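Local coordinates for putative type VI secretion protein (Escherichia coli, PDB 6SKI), which probably hydrolyses phospholipids as a toxic effector that is loaded onto the VgrG spike of the type VI secretion system, at residues V238-L243 / R422-A427; K277-I282 / N295-M300; Q281-N286 / E303-G308; D456-Q461 / Q472-E477. All coordinates share one frame; numbering follows the deposited sequence.

Contact 1: V238-L243 / R422-A427; sequences VRFLGL and RVMLDA
The sulfur of Met424 meets the Phe240 ring at its rim rather than over a face: SD lies in the ring plane, 5.1 Å from the ring centroid and 84° off the ring normal. This is an edge-on Met-aromatic contact, and SD is 3.9 Å from Phe240 CZ. Phe240 gets there with CG anti to its backbone N (chi1 -180°), which sends the ring from the strand toward helix 416-431. Ala427, one helical turn after Met424, places CB 3.9 Å from the same Phe240 CZ.

Farther along the strand the thioether lies against bare backbone. Gly242 CA is 3.8 Å from Met424 SD, and the bends at chi2 and chi3 turn the methyl CE on toward the carbonyl oxygen of Leu243. No hydrogen bond crosses; the joint is buried van der Waals packing. Phe194 and Phe280, from the two strands that flank this one, extend the apolar patch.

The strand and helix segments run antiparallel, at 167°, with axes 9.6 Å apart. A helix laid back along the strands of a parallel sheet is the layering of the alpha/beta-hydrolase fold, the clan to which this catalytic domain belongs.

Contact 2: K277-I282 / N295-M300; sequences KKVFQI and NSIKGM
Ile297 reaches across to Val279 and Gln281 from a loop that opens with an ST turn at Ser296 and lies over a strand of the alpha/beta-hydrolase sheet. Its CD1 sits 3.7 Å from Val279 CG1 and 3.6 Å from Gln281 CB. CG1 of Ile297 stands between the backbone N and the carbonyl carbon (chi1 71°), the crowded position, and this aims the long branch at the strand. Val279 and Gln281 are two apart in sequence, so both side chains leave the same face of strand 278-284 and take the isoleucine branch together. Beyond its CB, the extended Gln281 chain carries the amide past Ile297 CG1 and toward the backbone of Asn295. Across the two segments the contact rests mainly on apolar packing.

The next shell holds the isoleucine in place by its backbone. Glu303, from the strand beside 278-284, receives the backbone NH of Ile297 on OE1 and bonds through OE2 with the hydroxyl of Ser296. Asn295 is fastened at two points: its carbonyl oxygen accepts from Arg204, and its side-chain ND2 donates to the carbonyl oxygen of Thr246. Strand 294-296 also pairs in parallel with strand 536-538 near the C-terminus, which ties this loop to a second, small sheet.

After Ile297 the chain turns away from the contact. At the start of that turn the backbone N of Lys298 donates to Ser296 OG over 2.9 Å, with 162° at the hydrogen.

Contact 3: Q281-N286 / E303-G308; sequences QITAMN and ELALPG
Gln281 and Leu304 are joined in a ladder of backbone hydrogen bonds between two parallel strands. Leu304 N gives to Gln281 O at 2.7 Å, and Leu304 O in turn receives Thr283 N. The alternation then repeats two residues on, with Leu306 N bonded to Thr283 O, and Met285 N to Leu306 O at 2.9 Å. Pairing outlasts the strands themselves: Asn286 N donates to Gly308 O at 2.8 Å, the donor tilted 28° from the carbonyl plane. The strand axes diverge by 29°.

Among the polar side chains, Glu303 is central. With CG anti to the backbone N (chi1 174°) and the chain extended, its carboxylate comes over beside Thr283, whose OG1 makes a weak hydrogen bond to Glu303 OE2 at 3.2 Å. The firmer ties of that carboxylate are to the Ile297 NH and the Ser296 hydroxyl.

Apolar contacts divide between the faces of the sheet. On the side of Ile282 and Leu306, CG2 of the former meets CD2 of the latter at 3.8 Å, beneath helix 416-431. On the Thr283 side, Met285 lies over the neighbouring strand: its CG is 3.6 Å from Ala305 CB, and the bend at chi3 lays CE against Pro307, 3.7 Å from CB.

Ala284 touches a probable Ser-His-Asp triad formed by Ser197, Asp245 and His310. Twisted parallel strands whose C-terminal ends lead into catalytic loops are characteristic of the alpha/beta-hydrolase fold.

Contact 4: D456-Q461 / Q472-E477; sequences DKAIAQ and QAFTEE
Lys457 NZ is gripped twice: it donates to Ala473 O at 2.9 Å and forms a salt bridge with Glu478, just beyond the second segment. It approaches the carbonyl from above, 36° out of its plane. Full extension of the lysine, starting with CG anti to the backbone N (chi1 -178°), carries the ammonium out to the Ala473 carbonyl. On the way its methylenes slide alongside the Phe474 ring in the opposite direction, CG passing 3.5 Å from Phe474 CE1. Glu478 OE1 also accepts the NH of Thr475, the N-cap of helix 476-483, so one carboxylate oxygen serves both the lysine and the helix start.

One turn after Lys457, Gln461 stretches its amide over a face of Phe474. NE2 stands 3.5 Å above the ring plane, over its centre, with the amide and ring planes 55° apart. The same NE2 is also modelled as donating to Gln472 O, although that bond is short enough for its exact geometry to be doubtful. Ala458 CB meets the ring at its edge, in plane, 3.8 Å from Phe474 CZ.

Helix 452-466 thus receives the phenylalanine among three of its side chains. Its Ala458 also rests on Val419 and Val423 of helix 416-431, Gln461 reaches Leu304 and Leu306 of strand 303-306, and Phe474 packs on Leu479 and Ile482 of helix 476-483, which starts just after it.

Overall arrangement
Contacts 1, 2 and 3 share one sheet, in which strand 278-284 lies between 237-243 and 303-306. Contacts 1 and 2 have centres 10 Å apart and join through Leu241 O and Phe280 N, 2.9 Å apart. Contacts 2 and 3 share Gln281 and Ile282; their centres lie 11 Å apart, and Glu303 of contact 3 bonds to Ile297 and Ser296 of contact 2. Helix 416-431 of contact 1 lies against helix 452-466 of contact 4, with Val423 CG2 4.0 Å from Ala458 CB. Contact 4 also meets contact 3, centres 12 Å apart, where Pro307 packs on Phe474; it stays about 6 Å from contact 2 at the nearest atoms. The probable triad touches contact 3 at Ala284, with Leu243 and Gln281 near it.

Contact 1: V238-L243 / R422-A427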
loop_
_atom_site.group_PDB
_atom_site.type_symbol
_atom_site.label_atom_id
_atom_site.label_comp_id
_atom_site.label_asym_id
_atom_site.label_seq_id
_atom_site.Cartn_x
_atom_site.Cartn_y
_atom_site.Cartn_z
ATOM N N VAL A 238 5.472 17.244 5.503
ATOM C CA VAL A 238 4.991 16.473 4.363
ATOM C C VAL A 238 4.607 17.444 3.257
ATOM O O VAL A 238 3.792 18.348 3.470
ATOM C CB VAL A 238 3.806 15.572 4.743
ATOM C CG1 VAL A 238 3.307 14.828 3.521
ATOM C CG2 VAL A 238 4.214 14.590 5.813
ATOM N N ARG A 239 5.205 17.267 2.079
ATOM C CA ARG A 239 4.891 18.118 0.938
ATOM C C ARG A 239 3.696 17.587 0.157
ATOM O O ARG A 239 2.708 18.297 -0.044
ATOM C CB ARG A 239 6.112 18.248 0.025
ATOM C CG ARG A 239 5.957 19.311 -1.043
ATOM C CD ARG A 239 7.184 19.411 -1.921
ATOM N NE ARG A 239 7.685 18.104 -2.325
ATOM C CZ ARG A 239 8.745 17.928 -3.104
ATOM N NH1 ARG A 239 9.409 18.977 -3.562
ATOM N NH2 ARG A 239 9.138 16.708 -3.429
ATOM N N PHE A 240 3.773 16.339 -0.296
ATOM C CA PHE A 240 2.713 15.728 -1.084
ATOM C C PHE A 240 2.336 14.381 -0.492
ATOM O O PHE A 240 3.209 13.566 -0.186
ATOM C CB PHE A 240 3.130 15.551 -2.545
ATOM C CG PHE A 240 2.067 14.930 -3.403
ATOM C CD1 PHE A 240 0.921 15.629 -3.720
ATOM C CD2 PHE A 240 2.210 13.644 -3.884
ATOM C CE1 PHE A 240 -0.054 15.063 -4.503
ATOM C CE2 PHE A 240 1.235 13.075 -4.667
ATOM C CZ PHE A 240 0.103 13.785 -4.974
ATOM N N LEU A 241 1.036 14.156 -0.331
ATOM C CA LEU A 241 0.491 12.873 0.094
ATOM C C LEU A 241 -0.257 12.271 -1.087
ATOM O O LEU A 241 -1.298 12.791 -1.499
ATOM C CB LEU A 241 -0.427 13.044 1.301
ATOM C CG LEU A 241 -0.868 11.784 2.041
ATOM C CD1 LEU A 241 0.325 11.008 2.529
ATOM C CD2 LEU A 241 -1.769 12.152 3.201
ATOM N N GLY A 242 0.273 11.181 -1.633
ATOM C CA GLY A 242 -0.358 10.536 -2.763
ATOM C C GLY A 242 -0.929 9.184 -2.406
ATOM O O GLY A 242 -0.185 8.249 -2.105
ATOM N N LEU A 243 -2.251 9.063 -2.442
ATOM C CA LEU A 243 -2.943 7.856 -2.021
ATOM C C LEU A 243 -3.658 7.247 -3.214
ATOM O O LEU A 243 -4.243 7.966 -4.027
ATOM C CB LEU A 243 -3.943 8.166 -0.913
ATOM C CG LEU A 243 -3.429 9.067 0.207
ATOM C CD1 LEU A 243 -4.589 9.617 1.006
ATOM C CD2 LEU A 243 -2.454 8.326 1.099
ATOM N N ARG A 422 -0.188 7.965 -14.345
ATOM C CA ARG A 422 0.041 9.271 -14.952
ATOM C C ARG A 422 -0.761 10.356 -14.248
ATOM O O ARG A 422 -0.299 11.494 -14.119
ATOM C CB ARG A 422 -0.283 9.215 -16.441
ATOM C CG ARG A 422 0.766 8.457 -17.210
ATOM C CD ARG A 422 0.263 7.931 -18.523
ATOM N NE ARG A 422 1.120 6.853 -18.999
ATOM C CZ ARG A 422 2.112 7.020 -19.863
ATOM N NH1 ARG A 422 2.376 8.225 -20.345
ATOM N NH2 ARG A 422 2.842 5.986 -20.241
ATOM N N VAL A 423 -1.957 10.020 -13.767
ATOM C CA VAL A 423 -2.728 10.994 -12.999
ATOM C C VAL A 423 -2.022 11.332 -11.690
ATOM O O VAL A 423 -1.914 12.508 -11.309
ATOM C CB VAL A 423 -4.156 10.481 -12.756
ATOM C CG1 VAL A 423 -4.970 11.533 -12.041
ATOM C CG2 VAL A 423 -4.813 10.126 -14.067
ATOM N N MET A 424 -1.522 10.316 -10.983
ATOM C CA MET A 424 -0.787 10.589 -9.750
ATOM C C MET A 424 0.504 11.350 -10.025
ATOM O O MET A 424 0.911 12.199 -9.225
ATOM C CB MET A 424 -0.500 9.294 -8.996
ATOM C CG MET A 424 0.010 9.515 -7.579
ATOM S SD MET A 424 -1.116 10.401 -6.488
ATOM C CE MET A 424 -2.433 9.216 -6.305
ATOM N N LEU A 425 1.161 11.063 -11.148
ATOM C CA LEU A 425 2.363 11.801 -11.514
ATOM C C LEU A 425 2.045 13.264 -11.763
ATOM O O LEU A 425 2.803 14.146 -11.353
ATOM C CB LEU A 425 3.009 11.184 -12.753
ATOM C CG LEU A 425 3.758 9.864 -12.612
ATOM C CD1 LEU A 425 3.907 9.205 -13.967
ATOM C CD2 LEU A 425 5.108 10.093 -11.989
ATOM N N ASP A 426 0.925 13.539 -12.431
ATOM C CA ASP A 426 0.529 14.922 -12.666
ATOM C C ASP A 426 0.243 15.637 -11.355
ATOM O O ASP A 426 0.675 16.779 -11.155
ATOM C CB ASP A 426 -0.693 14.961 -13.581
ATOM C CG ASP A 426 -1.038 16.361 -14.030
ATOM O OD1 ASP A 426 -0.108 17.147 -14.297
ATOM O OD2 ASP A 426 -2.242 16.676 -14.120
ATOM N N ALA A 427 -0.463 14.972 -10.439
ATOM C CA ALA A 427 -0.758 15.586 -9.149
ATOM C C ALA A 427 0.519 15.885 -8.375
ATOM O O ALA A 427 0.695 16.987 -7.839
ATOM C CB ALA A 427 -1.673 14.674 -8.336
#

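Contact 2: K277-I282 / N295-M300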
loop_
_atom_site.group_PDB
_atom_site.type_symbol
_atom_site.label_atom_id
_atom_site.label_comp_id
_atom_site.label_asym_id
_atom_site.label_seq_id
_atom_site.Cartn_x
_atom_site.Cartn_y
_atom_site.Cartn_z
ATOM N N LYS A 277 1.041 19.774 2.366
ATOM C CA LYS A 277 0.779 20.952 1.550
ATOM C C LYS A 277 -0.175 20.626 0.411
ATOM O O LYS A 277 -1.083 21.407 0.110
ATOM C CB LYS A 277 2.094 21.532 1.032
ATOM C CG LYS A 277 3.079 21.835 2.148
ATOM C CD LYS A 277 4.235 22.698 1.681
ATOM C CE LYS A 277 5.452 21.858 1.338
ATOM N NZ LYS A 277 6.225 21.463 2.548
ATOM N N LYS A 278 0.007 19.474 -0.226
ATOM C CA LYS A 278 -0.909 18.982 -1.243
ATOM C C LYS A 278 -1.202 17.515 -0.975
ATOM O O LYS A 278 -0.292 16.737 -0.678
ATOM C CB LYS A 278 -0.331 19.148 -2.649
ATOM C CG LYS A 278 -0.007 20.580 -3.032
ATOM C CD LYS A 278 -1.255 21.430 -3.110
ATOM C CE LYS A 278 -1.052 22.615 -4.029
ATOM N NZ LYS A 278 -0.267 22.239 -5.233
ATOM N N VAL A 279 -2.474 17.142 -1.066
ATOM C CA VAL A 279 -2.910 15.761 -0.906
ATOM C C VAL A 279 -3.775 15.403 -2.104
ATOM O O VAL A 279 -4.633 16.194 -2.509
ATOM C CB VAL A 279 -3.686 15.546 0.406
ATOM C CG1 VAL A 279 -4.146 14.107 0.527
ATOM C CG2 VAL A 279 -2.835 15.933 1.600
ATOM N N PHE A 280 -3.540 14.228 -2.679
ATOM C CA PHE A 280 -4.331 13.743 -3.800
ATOM C C PHE A 280 -4.607 12.261 -3.619
ATOM O O PHE A 280 -3.686 11.487 -3.349
ATOM C CB PHE A 280 -3.614 13.974 -5.129
ATOM C CG PHE A 280 -4.436 13.622 -6.331
ATOM C CD1 PHE A 280 -5.553 14.362 -6.662
ATOM C CD2 PHE A 280 -4.098 12.542 -7.123
ATOM C CE1 PHE A 280 -6.306 14.037 -7.763
ATOM C CE2 PHE A 280 -4.848 12.220 -8.226
ATOM C CZ PHE A 280 -5.956 12.966 -8.544
ATOM N N GLN A 281 -5.868 11.870 -3.759
ATOM C CA GLN A 281 -6.247 10.468 -3.783
ATOM C C GLN A 281 -6.966 10.137 -5.077
ATOM O O GLN A 281 -7.814 10.902 -5.544
ATOM C CB GLN A 281 -7.149 10.089 -2.615
ATOM C CG GLN A 281 -7.227 8.592 -2.421
ATOM C CD GLN A 281 -8.007 8.186 -1.201
ATOM O OE1 GLN A 281 -8.990 8.821 -0.840
ATOM N NE2 GLN A 281 -7.580 7.110 -0.565
ATOM N N ILE A 282 -6.622 8.992 -5.649
ATOM C CA ILE A 282 -7.415 8.368 -6.695
ATOM C C ILE A 282 -8.260 7.290 -6.036
ATOM O O ILE A 282 -7.863 6.728 -5.011
ATOM C CB ILE A 282 -6.534 7.795 -7.815
ATOM C CG1 ILE A 282 -5.453 8.802 -8.193
ATOM C CG2 ILE A 282 -7.373 7.497 -9.037
ATOM C CD1 ILE A 282 -4.506 8.315 -9.252
ATOM N N ASN A 295 -11.488 4.223 2.525
ATOM C CA ASN A 295 -11.395 5.368 3.422
ATOM C C ASN A 295 -11.200 6.598 2.547
ATOM O O ASN A 295 -10.129 6.791 1.965
ATOM C CB ASN A 295 -10.256 5.210 4.426
ATOM C CG ASN A 295 -10.423 3.997 5.308
ATOM O OD1 ASN A 295 -10.808 4.112 6.469
ATOM N ND2 ASN A 295 -10.132 2.824 4.766
ATOM N N SER A 296 -12.233 7.419 2.448
ATOM C CA SER A 296 -12.259 8.502 1.480
ATOM C C SER A 296 -11.857 9.822 2.122
ATOM O O SER A 296 -12.132 10.080 3.295
ATOM C CB SER A 296 -13.645 8.634 0.853
ATOM O OG SER A 296 -13.803 9.890 0.225
ATOM N N ILE A 297 -11.195 10.654 1.327
ATOM C CA ILE A 297 -10.824 12.003 1.716
ATOM C C ILE A 297 -11.638 13.035 0.939
ATOM O O ILE A 297 -11.252 14.196 0.852
ATOM C CB ILE A 297 -9.313 12.229 1.553
ATOM C CG1 ILE A 297 -8.935 12.280 0.073
ATOM C CG2 ILE A 297 -8.537 11.137 2.256
ATOM C CD1 ILE A 297 -7.514 12.694 -0.180
ATOM N N LYS A 298 -12.775 12.622 0.387
ATOM C CA LYS A 298 -13.607 13.509 -0.412
ATOM C C LYS A 298 -14.260 14.553 0.478
ATOM O O LYS A 298 -14.781 14.230 1.550
ATOM C CB LYS A 298 -14.673 12.714 -1.159
ATOM C CG LYS A 298 -15.380 13.504 -2.238
ATOM C CD LYS A 298 -15.287 12.809 -3.577
ATOM C CE LYS A 298 -15.461 13.794 -4.716
ATOM N NZ LYS A 298 -14.383 14.817 -4.726
ATOM N N GLY A 299 -14.227 15.809 0.033
ATOM C CA GLY A 299 -14.756 16.922 0.772
ATOM C C GLY A 299 -13.705 17.694 1.541
ATOM O O GLY A 299 -13.824 18.916 1.682
ATOM N N MET A 300 -12.675 17.009 2.031
ATOM C CA MET A 300 -11.583 17.639 2.757
ATOM C C MET A 300 -10.367 17.883 1.874
ATOM O O MET A 300 -9.769 18.960 1.925
ATOM C CB MET A 300 -11.195 16.778 3.963
ATOM C CG MET A 300 -12.385 16.209 4.716
ATOM S SD MET A 300 -13.306 17.464 5.625
ATOM C CE MET A 300 -14.938 16.724 5.666
#

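Contact 3: Q281-N286 / E303-G308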
loop_
_atom_site.group_PDB
_atom_site.type_symbol
_atom_site.label_atom_id
_atom_site.label_comp_id
_atom_site.label_asym_id
_atom_site.label_seq_id
_atom_site.Cartn_x
_atom_site.Cartn_y
_atom_site.Cartn_z
ATOM N N GLN A 281 -5.868 11.870 -3.759
ATOM C CA GLN A 281 -6.247 10.468 -3.783
ATOM C C GLN A 281 -6.966 10.137 -5.077
ATOM O O GLN A 281 -7.814 10.902 -5.544
ATOM C CB GLN A 281 -7.149 10.089 -2.615
ATOM C CG GLN A 281 -7.227 8.592 -2.421
ATOM C CD GLN A 281 -8.007 8.186 -1.201
ATOM O OE1 GLN A 281 -8.990 8.821 -0.840
ATOM N NE2 GLN A 281 -7.580 7.110 -0.565
ATOM N N ILE A 282 -6.622 8.992 -5.649
ATOM C CA ILE A 282 -7.415 8.368 -6.695
ATOM C C ILE A 282 -8.260 7.290 -6.036
ATOM O O ILE A 282 -7.863 6.728 -5.011
ATOM C CB ILE A 282 -6.534 7.795 -7.815
ATOM C CG1 ILE A 282 -5.453 8.802 -8.193
ATOM C CG2 ILE A 282 -7.373 7.497 -9.037
ATOM C CD1 ILE A 282 -4.506 8.315 -9.252
ATOM N N THR A 283 -9.453 7.061 -6.564
ATOM C CA THR A 283 -10.397 6.128 -5.970
ATOM C C THR A 283 -10.916 5.196 -7.052
ATOM O O THR A 283 -11.147 5.619 -8.187
ATOM C CB THR A 283 -11.547 6.895 -5.291
ATOM O OG1 THR A 283 -11.127 7.328 -3.993
ATOM C CG2 THR A 283 -12.796 6.039 -5.162
ATOM N N ALA A 284 -11.082 3.924 -6.703
ATOM C CA ALA A 284 -11.596 2.937 -7.641
ATOM C C ALA A 284 -13.113 3.034 -7.707
ATOM O O ALA A 284 -13.798 2.810 -6.705
ATOM C CB ALA A 284 -11.169 1.536 -7.220
ATOM N N MET A 285 -13.639 3.349 -8.886
ATOM C CA MET A 285 -15.077 3.464 -9.059
ATOM C C MET A 285 -15.758 2.117 -9.215
ATOM O O MET A 285 -16.974 2.030 -9.021
ATOM C CB MET A 285 -15.403 4.331 -10.278
ATOM C CG MET A 285 -15.461 5.809 -9.985
ATOM S SD MET A 285 -16.039 6.811 -11.365
ATOM C CE MET A 285 -16.162 5.591 -12.664
ATOM N N ASN A 286 -15.009 1.069 -9.541
ATOM C CA ASN A 286 -15.562 -0.256 -9.769
ATOM C C ASN A 286 -14.909 -1.269 -8.848
ATOM O O ASN A 286 -14.637 -2.408 -9.233
ATOM C CB ASN A 286 -15.410 -0.671 -11.228
ATOM C CG ASN A 286 -15.967 0.358 -12.179
ATOM O OD1 ASN A 286 -17.137 0.716 -12.103
ATOM N ND2 ASN A 286 -15.134 0.834 -13.090
ATOM N N GLU A 303 -9.916 14.484 -4.303
ATOM C CA GLU A 303 -10.088 13.050 -4.488
ATOM C C GLU A 303 -10.666 12.810 -5.869
ATOM O O GLU A 303 -11.694 13.395 -6.221
ATOM C CB GLU A 303 -11.009 12.457 -3.422
ATOM C CG GLU A 303 -11.340 11.003 -3.658
ATOM C CD GLU A 303 -11.755 10.290 -2.396
ATOM O OE1 GLU A 303 -11.070 10.453 -1.372
ATOM O OE2 GLU A 303 -12.769 9.564 -2.425
ATOM N N LEU A 304 -10.014 11.956 -6.647
ATOM C CA LEU A 304 -10.479 11.598 -7.977
ATOM C C LEU A 304 -10.983 10.166 -7.969
ATOM O O LEU A 304 -10.230 9.241 -7.663
ATOM C CB LEU A 304 -9.365 11.755 -9.010
ATOM C CG LEU A 304 -9.754 11.421 -10.447
ATOM C CD1 LEU A 304 -10.802 12.379 -10.951
ATOM C CD2 LEU A 304 -8.533 11.457 -11.333
ATOM N N ALA A 305 -12.253 9.987 -8.310
ATOM C CA ALA A 305 -12.810 8.663 -8.513
ATOM C C ALA A 305 -12.598 8.270 -9.966
ATOM O O ALA A 305 -13.052 8.970 -10.877
ATOM C CB ALA A 305 -14.296 8.637 -8.160
ATOM N N LEU A 306 -11.908 7.156 -10.182
ATOM C CA LEU A 306 -11.526 6.758 -11.522
ATOM C C LEU A 306 -12.032 5.351 -11.803
ATOM O O LEU A 306 -11.972 4.482 -10.926
ATOM C CB LEU A 306 -10.003 6.811 -11.688
ATOM C CG LEU A 306 -9.453 7.468 -12.952
ATOM C CD1 LEU A 306 -10.223 8.729 -13.271
ATOM C CD2 LEU A 306 -7.982 7.780 -12.774
ATOM N N PRO A 307 -12.543 5.099 -13.006
ATOM C CA PRO A 307 -13.083 3.773 -13.318
ATOM C C PRO A 307 -12.016 2.696 -13.203
ATOM O O PRO A 307 -10.891 2.859 -13.676
ATOM C CB PRO A 307 -13.577 3.933 -14.760
ATOM C CG PRO A 307 -12.749 5.055 -15.289
ATOM C CD PRO A 307 -12.712 6.011 -14.146
ATOM N N GLY A 308 -12.376 1.602 -12.561
ATOM C CA GLY A 308 -11.460 0.491 -12.395
ATOM C C GLY A 308 -11.659 -0.167 -11.049
ATOM O O GLY A 308 -12.411 0.298 -10.200
#

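Contact 4: D456-Q461 / Q472-E477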
loop_
_atom_site.group_PDB
_atom_site.type_symbol
_atom_site.label_atom_id
_atom_site.label_comp_id
_atom_site.label_asym_id
_atom_site.label_seq_id
_atom_site.Cartn_x
_atom_site.Cartn_y
_atom_site.Cartn_z
ATOM N N ASP A 456 -5.413 11.326 -21.223
ATOM C CA ASP A 456 -5.434 12.778 -21.166
ATOM C C ASP A 456 -6.672 13.258 -20.433
ATOM O O ASP A 456 -6.575 14.045 -19.483
ATOM C CB ASP A 456 -5.388 13.353 -22.579
ATOM C CG ASP A 456 -4.030 13.207 -23.221
ATOM O OD1 ASP A 456 -3.124 12.646 -22.572
ATOM O OD2 ASP A 456 -3.869 13.645 -24.379
ATOM N N LYS A 457 -7.837 12.716 -20.796
ATOM C CA LYS A 457 -9.062 13.117 -20.122
ATOM C C LYS A 457 -8.962 12.838 -18.635
ATOM O O LYS A 457 -9.249 13.715 -17.811
ATOM C CB LYS A 457 -10.263 12.398 -20.732
ATOM C CG LYS A 457 -11.587 12.797 -20.111
ATOM C CD LYS A 457 -12.736 12.565 -21.067
ATOM C CE LYS A 457 -14.067 12.789 -20.379
ATOM N NZ LYS A 457 -15.200 12.297 -21.204
ATOM N N ALA A 458 -8.469 11.651 -18.273
ATOM C CA ALA A 458 -8.309 11.335 -16.862
ATOM C C ALA A 458 -7.387 12.336 -16.193
ATOM O O ALA A 458 -7.709 12.864 -15.121
ATOM C CB ALA A 458 -7.773 9.914 -16.697
ATOM N N ILE A 459 -6.271 12.671 -16.846
ATOM C CA ILE A 459 -5.369 13.662 -16.274
ATOM C C ILE A 459 -6.101 14.979 -16.098
ATOM O O ILE A 459 -6.039 15.602 -15.030
ATOM C CB ILE A 459 -4.109 13.813 -17.147
ATOM C CG1 ILE A 459 -3.158 12.641 -16.912
ATOM C CG2 ILE A 459 -3.412 15.124 -16.855
ATOM C CD1 ILE A 459 -2.290 12.313 -18.093
ATOM N N ALA A 460 -6.879 15.379 -17.107
ATOM C CA ALA A 460 -7.641 16.612 -16.978
ATOM C C ALA A 460 -8.606 16.515 -15.811
ATOM O O ALA A 460 -8.722 17.454 -15.014
ATOM C CB ALA A 460 -8.387 16.911 -18.276
ATOM N N GLN A 461 -9.247 15.354 -15.651
ATOM C CA GLN A 461 -10.154 15.177 -14.527
ATOM C C GLN A 461 -9.426 15.397 -13.216
ATOM O O GLN A 461 -9.936 16.088 -12.326
ATOM C CB GLN A 461 -10.784 13.788 -14.575
ATOM C CG GLN A 461 -11.819 13.634 -15.661
ATOM C CD GLN A 461 -12.397 12.247 -15.708
ATOM O OE1 GLN A 461 -12.088 11.408 -14.869
ATOM N NE2 GLN A 461 -13.242 11.994 -16.695
ATOM N N GLN A 472 -14.860 16.461 -15.816
ATOM C CA GLN A 472 -15.720 16.077 -16.929
ATOM C C GLN A 472 -15.719 14.559 -17.003
ATOM O O GLN A 472 -14.708 13.949 -17.367
ATOM C CB GLN A 472 -15.233 16.697 -18.233
ATOM C CG GLN A 472 -15.311 18.212 -18.268
ATOM C CD GLN A 472 -16.722 18.716 -18.471
ATOM O OE1 GLN A 472 -17.456 18.212 -19.319
ATOM N NE2 GLN A 472 -17.112 19.717 -17.691
ATOM N N ALA A 473 -16.846 13.947 -16.661
ATOM C CA ALA A 473 -16.891 12.504 -16.508
ATOM C C ALA A 473 -16.712 11.811 -17.853
ATOM O O ALA A 473 -16.933 12.390 -18.919
ATOM C CB ALA A 473 -18.208 12.074 -15.867
ATOM N N PHE A 474 -16.299 10.551 -17.788
ATOM C CA PHE A 474 -16.142 9.747 -18.987
ATOM C C PHE A 474 -17.509 9.378 -19.541
ATOM O O PHE A 474 -18.400 8.956 -18.799
ATOM C CB PHE A 474 -15.345 8.480 -18.678
ATOM C CG PHE A 474 -13.874 8.710 -18.500
ATOM C CD1 PHE A 474 -13.094 9.150 -19.550
ATOM C CD2 PHE A 474 -13.270 8.474 -17.281
ATOM C CE1 PHE A 474 -11.746 9.355 -19.383
ATOM C CE2 PHE A 474 -11.923 8.678 -17.113
ATOM C CZ PHE A 474 -11.161 9.120 -18.164
ATOM N N THR A 475 -17.677 9.542 -20.850
ATOM C CA THR A 475 -18.928 9.152 -21.475
ATOM C C THR A 475 -19.055 7.630 -21.476
ATOM O O THR A 475 -18.111 6.898 -21.172
ATOM C CB THR A 475 -19.017 9.704 -22.896
ATOM O OG1 THR A 475 -17.871 9.290 -23.646
ATOM C CG2 THR A 475 -19.070 11.218 -22.871
ATOM N N GLU A 476 -20.252 7.151 -21.820
ATOM C CA GLU A 476 -20.512 5.718 -21.730
ATOM C C GLU A 476 -19.723 4.938 -22.773
ATOM O O GLU A 476 -19.333 3.792 -22.532
ATOM C CB GLU A 476 -22.008 5.444 -21.844
ATOM C CG GLU A 476 -22.823 6.290 -20.887
ATOM C CD GLU A 476 -22.989 5.629 -19.532
ATOM O OE1 GLU A 476 -22.885 6.337 -18.508
ATOM O OE2 GLU A 476 -23.218 4.402 -19.491
ATOM N N GLU A 477 -19.477 5.536 -23.939
ATOM C CA GLU A 477 -18.571 4.911 -24.898
ATOM C C GLU A 477 -17.161 4.837 -24.331
ATOM O O GLU A 477 -16.486 3.800 -24.422
ATOM C CB GLU A 477 -18.566 5.692 -26.212
ATOM C CG GLU A 477 -19.941 6.031 -26.771
ATOM C CD GLU A 477 -20.563 7.252 -26.114
ATOM O OE1 GLU A 477 -20.801 7.219 -24.889
ATOM O OE2 GLU A 477 -20.809 8.250 -26.825
#